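Uncharacterized protein BF1032 (Bacteroides fragilis, PDB 3NRH) is of unknown function but belongs to the DUF5063 family and folds as a predominantly alpha-helical protein. Local coordinates at residues A[68-73]-A[118-123]. Sequence-based numbering, arbitrary orientation.
Sequences ETYVTE and DIYQDI
Tyr70 and Val71, on the loop leading into helix 73-87, meet Tyr120 and Gln121 on the flank of helix 112-131. Coming first along the loop, Tyr70 touches lightly: its CE2 lies 4.2 Å from Tyr120 OH, which approaches the ring obliquely as the two side chains slant past each other. That hydroxyl finds its polar partner in Glu28 of helix 11-28, to which it is hydrogen-bonded. Further along helix 112-131, Lys124 makes a cation-pi contact with the Tyr70 ring and Phe128 packs edge-to-face with it, while the Asp125 carboxylate oxygen OD1 accepts hydrogen bonds from the backbone N of both Tyr70 and Val71.

Val71 makes most of the loop's share of the contact, and its two methyls divide the work. CG2, set opposite its own carbonyl carbon, rests 3.8 Å from Gln121 CA and also reaches the Tyr120 ring, 4.0 Å from CE2. CG1 lies anti to the backbone N (chi1 -178°) and comes 3.8 Å from Gln121 CG. The valine thus lies over both the Tyr120 ring and the root of the glutamine, whose extended chain (chi2 178°) crosses it at about a right angle. Here the glutamine contributes its methylene rather than its amide. Tyr76, from the first turn of helix 73-87, touches both Val71 and Gln121. Beyond the valine, Thr72 turns away and serves as N-cap of that helix.

No hydrogen bond joins 68-73 to 118-123. Van der Waals contact, chiefly by Val71 on the loop side, buries 169 Å² over both segments. The direct contact between the loop and helix 112-131 is therefore apolar and non-directional, with the one hydroxyl at its border, Tyr120 OH, satisfied elsewhere.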
loop_
_atom_site.group_PDB
_atom_site.type_symbol
_atom_site.label_atom_id
_atom_site.label_comp_id
_atom_site.label_asym_id
_atom_site.label_seq_id
_atom_site.Cartn_x
_atom_site.Cartn_y
_atom_site.Cartn_z
ATOM N N GLU A 68 27.150 0.165 10.956
ATOM C CA GLU A 68 27.759 1.028 9.946
ATOM C C GLU A 68 26.638 1.716 9.179
ATOM O O GLU A 68 25.539 1.179 9.060
ATOM C CB GLU A 68 28.602 0.206 8.959
ATOM C CG GLU A 68 30.013 -0.123 9.423
ATOM C CD GLU A 68 30.797 -0.905 8.379
ATOM O OE1 GLU A 68 30.818 -0.477 7.203
ATOM O OE2 GLU A 68 31.396 -1.945 8.733
ATOM N N THR A 69 26.915 2.908 8.670
ATOM C CA THR A 69 25.932 3.653 7.900
ATOM C C THR A 69 26.390 3.645 6.446
ATOM O O THR A 69 27.585 3.555 6.168
ATOM C CB THR A 69 25.821 5.113 8.398
ATOM O OG1 THR A 69 25.326 5.121 9.742
ATOM C CG2 THR A 69 24.872 5.911 7.519
ATOM N N TYR A 70 25.445 3.716 5.519
ATOM C CA TYR A 70 25.796 3.720 4.109
ATOM C C TYR A 70 25.521 5.064 3.455
ATOM O O TYR A 70 26.395 5.644 2.810
ATOM C CB TYR A 70 25.008 2.648 3.342
ATOM C CG TYR A 70 25.286 2.673 1.851
ATOM C CD1 TYR A 70 26.301 1.896 1.293
ATOM C CD2 TYR A 70 24.558 3.506 1.003
ATOM C CE1 TYR A 70 26.582 1.950 -0.075
ATOM C CE2 TYR A 70 24.833 3.570 -0.361
ATOM C CZ TYR A 70 25.840 2.789 -0.896
ATOM O OH TYR A 70 26.084 2.833 -2.256
ATOM N N VAL A 71 24.295 5.551 3.623
ATOM C CA VAL A 71 23.875 6.797 3.000
ATOM C C VAL A 71 24.574 8.063 3.483
ATOM O O VAL A 71 24.480 8.441 4.649
ATOM C CB VAL A 71 22.345 6.983 3.131
ATOM C CG1 VAL A 71 21.911 8.266 2.437
ATOM C CG2 VAL A 71 21.628 5.788 2.518
ATOM N N THR A 72 25.271 8.710 2.556
ATOM C CA THR A 72 25.977 9.953 2.822
ATOM C C THR A 72 25.163 11.064 2.163
ATOM O O THR A 72 24.210 10.788 1.431
ATOM C CB THR A 72 27.384 9.940 2.193
ATOM O OG1 THR A 72 27.270 9.835 0.767
ATOM C CG2 THR A 72 28.189 8.762 2.723
ATOM N N GLU A 73 25.525 12.316 2.416
ATOM C CA GLU A 73 24.800 13.431 1.815
ATOM C C GLU A 73 24.853 13.348 0.288
ATOM O O GLU A 73 23.869 13.636 -0.394
ATOM C CB GLU A 73 25.397 14.764 2.278
ATOM C CG GLU A 73 24.648 15.991 1.776
ATOM C CD GLU A 73 23.180 15.983 2.164
ATOM O OE1 GLU A 73 22.879 15.800 3.362
ATOM O OE2 GLU A 73 22.325 16.164 1.272
ATOM N N ASP A 118 14.184 9.821 1.249
ATOM C CA ASP A 118 14.137 9.699 2.706
ATOM C C ASP A 118 13.901 8.250 3.125
ATOM O O ASP A 118 14.562 7.745 4.030
ATOM C CB ASP A 118 13.027 10.577 3.301
ATOM C CG ASP A 118 13.391 12.049 3.324
ATOM O OD1 ASP A 118 14.565 12.386 3.062
ATOM O OD2 ASP A 118 12.497 12.873 3.614
ATOM N N ILE A 119 12.951 7.582 2.472
ATOM C CA ILE A 119 12.651 6.185 2.793
ATOM C C ILE A 119 13.896 5.352 2.485
ATOM O O ILE A 119 14.299 4.494 3.273
ATOM C CB ILE A 119 11.452 5.679 1.956
ATOM C CG1 ILE A 119 10.199 6.486 2.321
ATOM C CG2 ILE A 119 11.224 4.189 2.192
ATOM C CD1 ILE A 119 9.019 6.222 1.399
ATOM N N TYR A 120 14.510 5.636 1.342
ATOM C CA TYR A 120 15.722 4.946 0.903
ATOM C C TYR A 120 16.820 5.036 1.967
ATOM O O TYR A 120 17.523 4.059 2.226
ATOM C CB TYR A 120 16.216 5.566 -0.412
ATOM C CG TYR A 120 17.531 5.017 -0.928
ATOM C CD1 TYR A 120 17.572 3.874 -1.731
ATOM C CD2 TYR A 120 18.734 5.652 -0.625
ATOM C CE1 TYR A 120 18.788 3.377 -2.220
ATOM C CE2 TYR A 120 19.951 5.167 -1.107
ATOM C CZ TYR A 120 19.972 4.030 -1.902
ATOM O OH TYR A 120 21.180 3.543 -2.360
ATOM N N GLN A 121 16.977 6.205 2.584
ATOM C CA GLN A 121 18.003 6.355 3.604
ATOM C C GLN A 121 17.839 5.310 4.702
ATOM O O GLN A 121 18.809 4.678 5.115
ATOM C CB GLN A 121 17.963 7.756 4.214
ATOM C CG GLN A 121 19.161 8.069 5.101
ATOM C CD GLN A 121 19.123 9.481 5.649
ATOM O OE1 GLN A 121 18.830 10.431 4.923
ATOM N NE2 GLN A 121 19.430 9.629 6.934
ATOM N N ASP A 122 16.619 5.122 5.186
ATOM C CA ASP A 122 16.408 4.130 6.238
ATOM C C ASP A 122 16.534 2.695 5.742
ATOM O O ASP A 122 17.163 1.864 6.393
ATOM C CB ASP A 122 15.046 4.320 6.901
ATOM C CG ASP A 122 15.142 5.089 8.210
ATOM O OD1 ASP A 122 15.876 4.636 9.121
ATOM O OD2 ASP A 122 14.486 6.141 8.330
ATOM N N ILE A 123 15.952 2.401 4.586
ATOM C CA ILE A 123 16.008 1.037 4.056
ATOM C C ILE A 123 17.419 0.623 3.631
ATOM O O ILE A 123 17.878 -0.469 3.968
ATOM C CB ILE A 123 15.054 0.866 2.854
ATOM C CG1 ILE A 123 13.642 1.322 3.243
ATOM C CG2 ILE A 123 15.024 -0.604 2.413
ATOM C CD1 ILE A 123 13.054 0.567 4.422
#